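Long-range contacts in geranylgeranyl pyrophosphate synthase (Corynebacterium glutamicum, PDB 3QQV), which probably joins isoprenoid diphosphates such as dimethylallyl diphosphate in a magnesium-dependent chain-elongation step of isoprenoid biosynthesis: residues G250-L255 with R367-R372; Q254-L259 with E332-I337. All blocks are in the same frame, centred on the assembly; numbering follows the deposited sequence.

How the interactions relate
Both contacts start on helix 236-263, from overlapping segments that share Gln254 and Leu255. From there the chain leaves through residues 260-331, mostly helical, and interaction 2 closes this loop of 72 residues when 332-337, on helix 329-346, packs back on 254-259. The chain then runs into its last helix, 355-369, and interaction 1 closes a wider loop of 111 residues by bringing the last modelled residues, 367-372, to 250-255. The loop of interaction 2 is contained in that of interaction 1, and nothing crosses. The two contacts touch: Arg372 NH1 forms a salt bridge with Asp257 OD1 (2.7 Å), and Arg256 NE probably donates to Thr369 O. Helix 236-263 packs against both helix 329-346 and helix 355-369.

Interaction 1: G250-L255 with R367-R372; sequences GIAFQL and RSTERR. With DMA (dimethylallyl diphosphate), chain D.
The Phe253 ring and the Arg372 guanidinium meet obliquely, their planes 29° apart, with the two side chains crossing at about a right angle. Arg372 NH1 touches the Phe253 ring at CE1, 3.3 Å away, and Ser368 O also lies obliquely to it, while a phosphate oxygen of the dimethylallyl diphosphate, O2A, sits at the ring edge, 4.1 Å from CZ, placing the ring beside the bound substrate. The guanidinium itself has the Ser368 carbonyl at its edge, in plane. NH1 donates to Ser368 O at 2.9 Å, nearly straight at 168°, using an in-plane lone pair of that carbonyl; NE adds only weak bonds to the carbonyls of Arg367 and Ser368. The same NH1 forms a salt bridge with Asp257, so two acceptors fix the group beside the ring. Phe253 presents CD1 to Ser368 CB at 3.7 Å; its CG, anti to the backbone N (chi1 174°), lays the ring beside Ser368. One residue earlier on helix 236-263, Ala252 CB meets the methyl CG2 of Thr369 at 3.5 Å, the tightest apolar touch here. Thr369 OG1 is engaged with Thr341 and Ala365 O. Helix 205-231 also touches the ring, through Thr216 and Thr220. No hydrogen bond joins 250-255 to 367-372: between them the join is van der Waals, and the charge link is the Arg372 NH1 salt bridge to Asp257, on helix 236-263 just beyond 250-255.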
# COMPACT_ATOMS: atom_id res chain seq x y z
N GLY A 250 -11.39 16.09 15.63
CA GLY A 250 -10.28 15.27 15.13
C GLY A 250 -8.91 15.74 15.58
O GLY A 250 -8.06 14.93 15.97
N ILE A 251 -8.70 17.06 15.55
CA ILE A 251 -7.45 17.65 16.07
C ILE A 251 -7.33 17.42 17.58
O ILE A 251 -6.30 16.95 18.06
CB ILE A 251 -7.33 19.14 15.69
CG1 ILE A 251 -7.10 19.27 14.18
CG2 ILE A 251 -6.17 19.82 16.46
CD1 ILE A 251 -7.34 20.66 13.65
N ALA A 252 -8.41 17.71 18.31
CA ALA A 252 -8.49 17.47 19.75
C ALA A 252 -8.21 16.01 20.10
O ALA A 252 -7.49 15.72 21.06
CB ALA A 252 -9.84 17.92 20.29
N PHE A 253 -8.76 15.10 19.30
CA PHE A 253 -8.52 13.66 19.44
C PHE A 253 -7.03 13.32 19.38
O PHE A 253 -6.53 12.55 20.20
CB PHE A 253 -9.30 12.89 18.36
CG PHE A 253 -9.01 11.41 18.32
CD1 PHE A 253 -9.67 10.53 19.16
CD2 PHE A 253 -8.11 10.89 17.38
CE1 PHE A 253 -9.42 9.15 19.10
CE2 PHE A 253 -7.85 9.52 17.32
CZ PHE A 253 -8.52 8.65 18.19
N GLN A 254 -6.32 13.90 18.40
CA GLN A 254 -4.88 13.69 18.28
C GLN A 254 -4.11 14.30 19.44
O GLN A 254 -3.20 13.67 19.97
CB GLN A 254 -4.35 14.25 16.95
CG GLN A 254 -2.87 13.94 16.69
CD GLN A 254 -2.55 12.47 16.83
OE1 GLN A 254 -3.23 11.62 16.27
NE2 GLN A 254 -1.50 12.15 17.59
N LEU A 255 -4.48 15.52 19.83
CA LEU A 255 -3.87 16.19 20.98
C LEU A 255 -4.04 15.37 22.26
O LEU A 255 -3.09 15.25 23.04
CB LEU A 255 -4.39 17.62 21.16
CG LEU A 255 -4.08 18.64 20.05
CD1 LEU A 255 -4.76 19.97 20.34
CD2 LEU A 255 -2.59 18.84 19.85
N ARG A 367 -16.09 11.33 24.50
CA ARG A 367 -15.25 10.13 24.66
C ARG A 367 -13.91 10.20 23.91
O ARG A 367 -12.92 9.68 24.40
CB ARG A 367 -16.00 8.85 24.23
CG ARG A 367 -17.00 8.33 25.25
CD ARG A 367 -17.00 6.80 25.28
NE ARG A 367 -18.27 6.26 25.76
CZ ARG A 367 -19.10 5.53 25.02
NH1 ARG A 367 -20.24 5.09 25.54
NH2 ARG A 367 -18.80 5.23 23.76
N SER A 368 -13.90 10.82 22.73
CA SER A 368 -12.68 10.94 21.93
C SER A 368 -11.66 11.93 22.52
O SER A 368 -10.46 11.68 22.49
CB SER A 368 -13.01 11.36 20.49
OG SER A 368 -13.86 10.41 19.88
N THR A 369 -12.16 13.05 23.04
CA THR A 369 -11.27 14.15 23.42
C THR A 369 -11.01 14.25 24.92
O THR A 369 -9.96 14.75 25.33
CB THR A 369 -11.81 15.50 22.94
OG1 THR A 369 -13.00 15.83 23.67
CG2 THR A 369 -12.11 15.45 21.44
N GLU A 370 -11.97 13.81 25.73
CA GLU A 370 -11.87 13.97 27.18
C GLU A 370 -11.96 12.66 27.95
O GLU A 370 -11.09 12.36 28.76
CB GLU A 370 -12.92 14.98 27.70
CG GLU A 370 -12.94 16.37 27.02
CD GLU A 370 -11.76 17.29 27.39
OE1 GLU A 370 -10.75 16.83 27.96
OE2 GLU A 370 -11.84 18.50 27.09
N ARG A 371 -13.01 11.87 27.69
CA ARG A 371 -13.35 10.73 28.54
C ARG A 371 -12.74 9.40 28.08
O ARG A 371 -13.30 8.72 27.21
CB ARG A 371 -14.88 10.61 28.69
CG ARG A 371 -15.36 10.03 30.02
CD ARG A 371 -15.55 11.12 31.08
NE ARG A 371 -14.29 11.49 31.74
CZ ARG A 371 -13.99 12.72 32.15
NH1 ARG A 371 -14.84 13.72 31.96
NH2 ARG A 371 -12.83 12.95 32.75
N ARG A 372 -11.60 9.04 28.66
CA ARG A 372 -10.96 7.75 28.38
C ARG A 372 -11.04 6.82 29.59
O ARG A 372 -11.22 5.61 29.45
CB ARG A 372 -9.50 7.92 27.95
CG ARG A 372 -9.29 8.73 26.67
CD ARG A 372 -9.75 7.99 25.42
NE ARG A 372 -9.61 8.83 24.23
CZ ARG A 372 -8.70 8.64 23.27
NH1 ARG A 372 -8.66 9.48 22.25
NH2 ARG A 372 -7.86 7.62 23.32
C1 DMA D . -4.74 5.39 15.84
O1 DMA D . -6.14 5.49 16.00
C2 DMA D . -4.13 6.59 16.48
C3 DMA D . -4.01 7.73 15.84
C4 DMA D . -4.50 7.87 14.45
C5 DMA D . -3.41 8.89 16.54
PA DMA D . -6.97 4.58 16.97
O1A DMA D . -8.35 4.72 16.54
O2A DMA D . -6.56 5.07 18.28
O3A DMA D . -6.45 3.08 16.76
PB DMA D . -7.22 1.71 16.95
O1B DMA D . -6.24 0.89 17.63
O2B DMA D . -7.54 1.23 15.60
O3B DMA D . -8.45 2.00 17.69

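Interaction 2: Q254-L259 with E332-I337; sequences QLRDDL and EVEQRI. With DMA (dimethylallyl diphosphate), chain D.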
# COMPACT_ATOMS: atom_id res chain seq x y z
N GLN A 254 -6.32 13.90 18.40
CA GLN A 254 -4.88 13.69 18.28
C GLN A 254 -4.11 14.30 19.44
O GLN A 254 -3.20 13.67 19.97
CB GLN A 254 -4.35 14.25 16.95
CG GLN A 254 -2.87 13.94 16.69
CD GLN A 254 -2.55 12.47 16.83
OE1 GLN A 254 -3.23 11.62 16.27
NE2 GLN A 254 -1.50 12.15 17.59
N LEU A 255 -4.48 15.52 19.83
CA LEU A 255 -3.87 16.19 20.98
C LEU A 255 -4.04 15.37 22.26
O LEU A 255 -3.09 15.25 23.04
CB LEU A 255 -4.39 17.62 21.16
CG LEU A 255 -4.08 18.64 20.05
CD1 LEU A 255 -4.76 19.97 20.34
CD2 LEU A 255 -2.59 18.84 19.85
N ARG A 256 -5.22 14.77 22.44
CA ARG A 256 -5.46 13.86 23.57
C ARG A 256 -4.55 12.64 23.50
O ARG A 256 -4.00 12.21 24.52
CB ARG A 256 -6.93 13.44 23.66
CG ARG A 256 -7.23 12.32 24.69
CD ARG A 256 -6.93 12.76 26.16
NE ARG A 256 -7.64 13.99 26.46
CZ ARG A 256 -7.27 14.91 27.34
NH1 ARG A 256 -6.17 14.75 28.07
NH2 ARG A 256 -8.01 16.00 27.50
N ASP A 257 -4.39 12.08 22.30
CA ASP A 257 -3.55 10.90 22.13
C ASP A 257 -2.06 11.19 22.31
O ASP A 257 -1.33 10.32 22.76
CB ASP A 257 -3.85 10.17 20.83
CG ASP A 257 -5.08 9.28 20.96
OD1 ASP A 257 -6.15 9.79 21.34
OD2 ASP A 257 -4.97 8.06 20.70
N ASP A 258 -1.64 12.40 21.96
CA ASP A 258 -0.30 12.90 22.29
C ASP A 258 -0.04 12.95 23.78
O ASP A 258 1.02 12.52 24.24
CB ASP A 258 -0.07 14.29 21.69
CG ASP A 258 -0.07 14.29 20.18
OD1 ASP A 258 0.19 13.22 19.57
OD2 ASP A 258 -0.33 15.36 19.60
N LEU A 259 -1.01 13.48 24.54
CA LEU A 259 -0.91 13.51 26.00
C LEU A 259 -0.90 12.11 26.58
O LEU A 259 -0.07 11.79 27.43
CB LEU A 259 -2.03 14.35 26.63
CG LEU A 259 -2.12 15.83 26.25
CD1 LEU A 259 -3.37 16.45 26.86
CD2 LEU A 259 -0.86 16.61 26.68
N GLU A 332 -1.43 23.80 28.41
CA GLU A 332 -1.77 24.54 27.20
C GLU A 332 -2.46 23.64 26.17
O GLU A 332 -3.39 24.07 25.49
CB GLU A 332 -0.53 25.20 26.60
CG GLU A 332 -0.87 26.35 25.65
CD GLU A 332 0.35 26.99 24.99
OE1 GLU A 332 1.50 26.62 25.32
OE2 GLU A 332 0.14 27.88 24.13
N VAL A 333 -2.01 22.39 26.09
CA VAL A 333 -2.64 21.39 25.22
C VAL A 333 -4.05 21.05 25.70
O VAL A 333 -4.99 21.01 24.89
CB VAL A 333 -1.75 20.13 25.06
CG1 VAL A 333 -2.45 19.07 24.18
CG2 VAL A 333 -0.41 20.50 24.45
N GLU A 334 -4.20 20.85 27.01
CA GLU A 334 -5.52 20.61 27.63
C GLU A 334 -6.53 21.72 27.33
O GLU A 334 -7.68 21.44 27.01
CB GLU A 334 -5.41 20.38 29.14
CG GLU A 334 -4.78 19.06 29.59
CD GLU A 334 -5.68 17.83 29.41
OE1 GLU A 334 -6.87 17.95 29.04
OE2 GLU A 334 -5.18 16.71 29.67
N GLN A 335 -6.08 22.98 27.40
CA GLN A 335 -6.92 24.14 27.07
C GLN A 335 -7.38 24.12 25.61
O GLN A 335 -8.54 24.44 25.32
CB GLN A 335 -6.19 25.45 27.34
CG GLN A 335 -6.23 25.92 28.80
CD GLN A 335 -5.22 27.03 29.09
OE1 GLN A 335 -4.60 27.05 30.15
NE2 GLN A 335 -5.05 27.94 28.14
N ARG A 336 -6.46 23.77 24.71
CA ARG A 336 -6.75 23.67 23.29
C ARG A 336 -7.76 22.56 23.00
O ARG A 336 -8.68 22.77 22.24
CB ARG A 336 -5.46 23.46 22.48
CG ARG A 336 -4.58 24.71 22.35
CD ARG A 336 -5.27 25.81 21.55
NE ARG A 336 -5.50 25.41 20.16
CZ ARG A 336 -6.59 25.73 19.46
NH1 ARG A 336 -7.58 26.42 20.01
NH2 ARG A 336 -6.70 25.32 18.20
N ILE A 337 -7.59 21.41 23.67
CA ILE A 337 -8.53 20.28 23.58
C ILE A 337 -9.94 20.72 23.98
O ILE A 337 -10.90 20.47 23.25
CB ILE A 337 -8.05 19.07 24.43
CG1 ILE A 337 -6.79 18.47 23.80
CG2 ILE A 337 -9.14 17.99 24.54
CD1 ILE A 337 -6.09 17.44 24.64
C1 DMA D . -4.74 5.39 15.84
O1 DMA D . -6.14 5.49 16.00
C2 DMA D . -4.13 6.59 16.48
C3 DMA D . -4.01 7.73 15.84
C4 DMA D . -4.50 7.87 14.45
C5 DMA D . -3.41 8.89 16.54
PA DMA D . -6.97 4.58 16.97
O1A DMA D . -8.35 4.72 16.54
O2A DMA D . -6.56 5.07 18.28
O3A DMA D . -6.45 3.08 16.76
PB DMA D . -7.22 1.71 16.95
O1B DMA D . -6.24 0.89 17.63
O2B DMA D . -7.54 1.23 15.60
O3B DMA D . -8.45 2.00 17.69
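Arg256 and Glu334 form the polar part of this contact, a two-pronged salt bridge in which the guanidinium grips the carboxylate end-on. Arg256 NH1 donates to Glu334 OE2 at 2.7 Å, and NH2 to Glu334 OE1, also at 2.7 Å; both bonds are close to straight. Each oxygen is approached on its syn side but from out of the carboxylate plane, in keeping with the 38° between the two groups. CG of Arg256 is anti to the backbone N (chi1 172°), and the chain then bends at chi2 and chi3 to bring its end across to Glu334. NE probably donates to Thr369 O and NH2 has a further partner in Glu370, so three nitrogens share the holding of this buried group.

The apolar part lies alongside it. Ile337 CD1 lies over one face of the Arg256 guanidinium, toward its rim, 3.7 Å from Arg256 NH2, and touches Leu259 CD1 at 3.6 Å, tip to tip. Leu259 CD2 meets Val333 CG1 at 3.9 Å in the same manner. Leu255 CB touches both Ile337 CG1, at 3.7 Å, and Val333 CG1. Leu285 and Leu288 of helix 284-294 extend the apolar cluster.

The short helical segments run antiparallel at 152°, their axes 9.7 Å apart, as neighbouring helices do in the all-helical polyprenyl synthase fold; the sequence FQLRDD is consistent with the second aspartate-rich region of this family.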